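Local atomic coordinates of Moesin/ezrin/radixin homolog 2 (Drosophila melanogaster, PDB entry 7EDR), a protein that probably binds membrane and regulatory proteins through its FERM domain as the fly counterpart of the tumour suppressor merlin. Residues L96-E99 against I100-H103; Y194-I197 against A198-L201. All coordinates share one frame; numbering follows the deposited sequence.

Contact 1: L96-E99 against I100-H103; sequences LIQE and ITQH
Gln102 N donates to Gln98 O at 3.2 Å, nearly linear at hydrogen (168°), and this i to i+4 bond from the N-cap residue opens the helical pattern of helix 99-114. One residue on, His103 N continues it by donating to Glu99 O at 2.8 Å. The Gln102 side chain then folds back over the preceding loop. With CG anti to its carbonyl carbon (chi1 -54°) and the chain extended beyond, the amide arrives near the carbonyl of Leu96, and NE2 donates to Leu96 O at 3.3 Å, from above the carbonyl plane and not along a lone pair. A long, flexible amide suits this buried place, since it can reach back to Leu96 O, which accepts no backbone N-H of 96-103, though the bond is long.

Outward from these bonds, Leu96 lays its branched end against the helix, CD2 meeting Thr101 CG2 at 3.9 Å while Leu96 CB lies the same distance from Gln102 CG. Threonine suits its place: the methyl faces Leu96 and the hydroxyl hydrogen-bonds Glu41, outside the segments. Glutamine at the N-cap does not use its side chain to cap these amides. Gln98 lies beside Ile100, with Gln98 CB 4.0 Å from Ile100 CG2, and its amide instead bonds Arg40 N and Gly38 O.

The short connection between helices 92-95 and 99-114, in the FERM central domain, thus packs on the loop after helix 26-37 of the ubiquitin-like N-terminal domain, where Glu41 also receives the amides of Ile97 and Gln98. Further along the helix, His103 ND1 hydrogen-bonds Glu191 of helix 187-198, and NE2 bonds Asp13, between strands 5-10 and 15-20, weakly.

Contact 2: Y194-I197 against A198-L201; sequences YLKI and AQDL
Tyr194 O accepts from Ala198 N at 2.9 Å, and the Tyr194 ring approaches Ala198 CB obliquely, Tyr194 CE1 to Ala198 CB 4.4 Å. The small methyl fits where the ring already packs edge-to-face with Phe106, and Ala198 itself rests on Val109 of helix 99-114. Leu195 O takes Gln199 N at 2.8 Å, continuing the helical pattern, while the Leu195 side chain turns to Val92. This is the C-terminal end of helix 187-198 in the all-helical FERM central domain, where the chain passes into a type I turn from Ala198 to Leu201, closed by Leu201 N to Ala198 O at 3.0 Å, on its way to the PH-like domain. Lys196 holds its ammonium on Glu193 nearly one turn back; Lys196 O lies 3.8 Å from Gln199 CG, although the Gln199 amide extends beyond it to Asn91 and Val92 N. Ile197 O receives Asp200 N at 3.3 Å, an i to i+3 bond at the helix end, from above the carbonyl plane. With CG anti to its carbonyl carbon (chi1 -59°), Leu201 brings CG to 4.0 Å from Ile197 O, and the branched Ile197 side chain packs on Leu127, Leu128 and Tyr131 of helix 122-137.

Overall arrangement
From the N terminus, the chain finishes the five-stranded sheet with strand 78-85 before entering contact 1, where the short loop after helix 92-95 turns into helix 99-114. About ninety residues later, after the other helices of the central domain, it reaches contact 2, where helix 187-198 ends and the path to strand 207-212 begins. Each contact closes only a local turn; they follow in series and neither nests in nor crosses the other. Their centres lie about 15 Å apart, and they meet where Gln102 O packs against Leu195 CD1 at 3.7 Å. Contact 1 faces the N-terminal domain, whereas contact 2 lies where the helical domain leads toward the PH-like domain and meets the chain of another protein.

Contact 1: L96-E99 against I100-H103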
# COMPACT_ATOMS: atom_id res chain seq x y z
N LEU C 96 13.04 -0.77 8.16
CA LEU C 96 13.19 -0.19 9.50
C LEU C 96 12.66 1.24 9.48
O LEU C 96 13.23 2.12 8.82
CB LEU C 96 14.65 -0.26 9.95
CG LEU C 96 15.19 -1.68 10.18
CD1 LEU C 96 16.52 -1.67 10.91
CD2 LEU C 96 14.19 -2.58 10.92
N ILE C 97 11.57 1.49 10.20
CA ILE C 97 10.83 2.74 10.09
C ILE C 97 11.33 3.77 11.10
O ILE C 97 11.60 4.92 10.74
CB ILE C 97 9.32 2.47 10.27
CG1 ILE C 97 8.83 1.43 9.26
CG2 ILE C 97 8.55 3.80 10.22
CD1 ILE C 97 7.52 0.69 9.67
N GLN C 98 11.42 3.39 12.37
CA GLN C 98 11.75 4.32 13.45
C GLN C 98 13.26 4.41 13.66
O GLN C 98 14.02 3.51 13.30
CB GLN C 98 11.10 3.88 14.76
CG GLN C 98 9.62 3.59 14.74
CD GLN C 98 9.13 3.26 16.14
OE1 GLN C 98 9.06 2.09 16.54
NE2 GLN C 98 8.83 4.30 16.93
N GLU C 99 13.68 5.49 14.32
CA GLU C 99 15.10 5.63 14.61
C GLU C 99 15.51 4.75 15.78
O GLU C 99 16.61 4.19 15.76
CB GLU C 99 15.44 7.09 14.88
CG GLU C 99 15.72 7.85 13.59
CD GLU C 99 15.73 9.37 13.79
OE1 GLU C 99 15.24 10.08 12.89
OE2 GLU C 99 16.24 9.83 14.85
N ILE C 100 14.66 4.60 16.79
CA ILE C 100 15.01 3.71 17.89
C ILE C 100 15.25 2.29 17.37
O ILE C 100 16.20 1.62 17.79
CB ILE C 100 13.94 3.76 19.00
CG1 ILE C 100 14.32 2.83 20.17
CG2 ILE C 100 12.55 3.43 18.45
CD1 ILE C 100 15.71 3.04 20.71
N THR C 101 14.41 1.83 16.43
CA THR C 101 14.60 0.51 15.82
C THR C 101 15.94 0.43 15.10
O THR C 101 16.71 -0.52 15.32
CB THR C 101 13.47 0.20 14.84
OG1 THR C 101 12.19 0.55 15.40
CG2 THR C 101 13.47 -1.28 14.48
N GLN C 102 16.23 1.40 14.22
CA GLN C 102 17.50 1.41 13.49
C GLN C 102 18.67 1.43 14.46
O GLN C 102 19.64 0.70 14.28
CB GLN C 102 17.60 2.62 12.57
CG GLN C 102 16.43 2.72 11.64
CD GLN C 102 16.28 4.10 11.02
OE1 GLN C 102 17.16 4.96 11.15
NE2 GLN C 102 15.15 4.31 10.34
N HIS C 103 18.57 2.24 15.50
CA HIS C 103 19.65 2.35 16.46
C HIS C 103 19.89 1.03 17.18
O HIS C 103 21.04 0.59 17.33
CB HIS C 103 19.31 3.45 17.46
CG HIS C 103 20.40 3.72 18.44
ND1 HIS C 103 21.62 4.23 18.06
CD2 HIS C 103 20.46 3.52 19.78
CE1 HIS C 103 22.39 4.34 19.13
NE2 HIS C 103 21.71 3.92 20.18

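Contact 2: Y194-I197 against A198-L201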
# COMPACT_ATOMS: atom_id res chain seq x y z
N TYR C 194 25.86 1.73 7.80
CA TYR C 194 26.51 0.59 8.43
C TYR C 194 25.66 -0.67 8.29
O TYR C 194 26.17 -1.74 7.91
CB TYR C 194 26.79 0.92 9.90
CG TYR C 194 27.56 -0.12 10.68
CD1 TYR C 194 27.00 -1.34 11.00
CD2 TYR C 194 28.85 0.15 11.12
CE1 TYR C 194 27.71 -2.28 11.71
CE2 TYR C 194 29.57 -0.79 11.83
CZ TYR C 194 28.99 -2.00 12.12
OH TYR C 194 29.71 -2.93 12.83
N LEU C 195 24.36 -0.58 8.58
CA LEU C 195 23.50 -1.75 8.45
C LEU C 195 23.42 -2.22 7.00
O LEU C 195 23.46 -3.43 6.73
CB LEU C 195 22.11 -1.45 9.00
CG LEU C 195 22.09 -1.31 10.52
CD1 LEU C 195 20.79 -0.66 11.03
CD2 LEU C 195 22.32 -2.67 11.17
N LYS C 196 23.34 -1.29 6.04
CA LYS C 196 23.27 -1.69 4.63
C LYS C 196 24.47 -2.54 4.22
O LYS C 196 24.35 -3.41 3.35
CB LYS C 196 23.15 -0.46 3.74
CG LYS C 196 21.71 -0.06 3.49
CD LYS C 196 21.61 1.01 2.42
CE LYS C 196 21.61 2.39 3.03
NZ LYS C 196 21.50 3.42 1.98
N ILE C 197 25.63 -2.32 4.83
CA ILE C 197 26.78 -3.16 4.54
C ILE C 197 26.79 -4.42 5.39
O ILE C 197 27.13 -5.50 4.90
CB ILE C 197 28.07 -2.32 4.71
CG1 ILE C 197 28.28 -1.53 3.42
CG2 ILE C 197 29.28 -3.21 5.01
CD1 ILE C 197 29.09 -0.41 3.60
N ALA C 198 26.41 -4.31 6.67
CA ALA C 198 26.33 -5.51 7.50
C ALA C 198 25.35 -6.52 6.92
O ALA C 198 25.61 -7.73 6.96
CB ALA C 198 25.91 -5.15 8.92
N GLN C 199 24.24 -6.06 6.35
CA GLN C 199 23.21 -7.02 5.98
C GLN C 199 23.61 -7.86 4.77
O GLN C 199 22.97 -8.89 4.51
CB GLN C 199 21.87 -6.30 5.76
CG GLN C 199 21.57 -5.85 4.35
CD GLN C 199 20.22 -5.14 4.26
OE1 GLN C 199 19.30 -5.42 5.03
NE2 GLN C 199 20.11 -4.21 3.33
N ASP C 200 24.67 -7.48 4.06
CA ASP C 200 25.15 -8.26 2.93
C ASP C 200 26.20 -9.28 3.33
O ASP C 200 26.66 -10.04 2.47
CB ASP C 200 25.69 -7.32 1.83
CG ASP C 200 24.56 -6.64 1.03
OD1 ASP C 200 23.37 -7.00 1.23
OD2 ASP C 200 24.84 -5.75 0.21
N LEU C 201 26.60 -9.33 4.59
CA LEU C 201 27.53 -10.35 5.04
C LEU C 201 26.86 -11.72 4.98
O LEU C 201 25.65 -11.85 5.20
CB LEU C 201 28.02 -10.05 6.45
CG LEU C 201 28.74 -8.70 6.64
CD1 LEU C 201 29.25 -8.55 8.07
CD2 LEU C 201 29.88 -8.54 5.65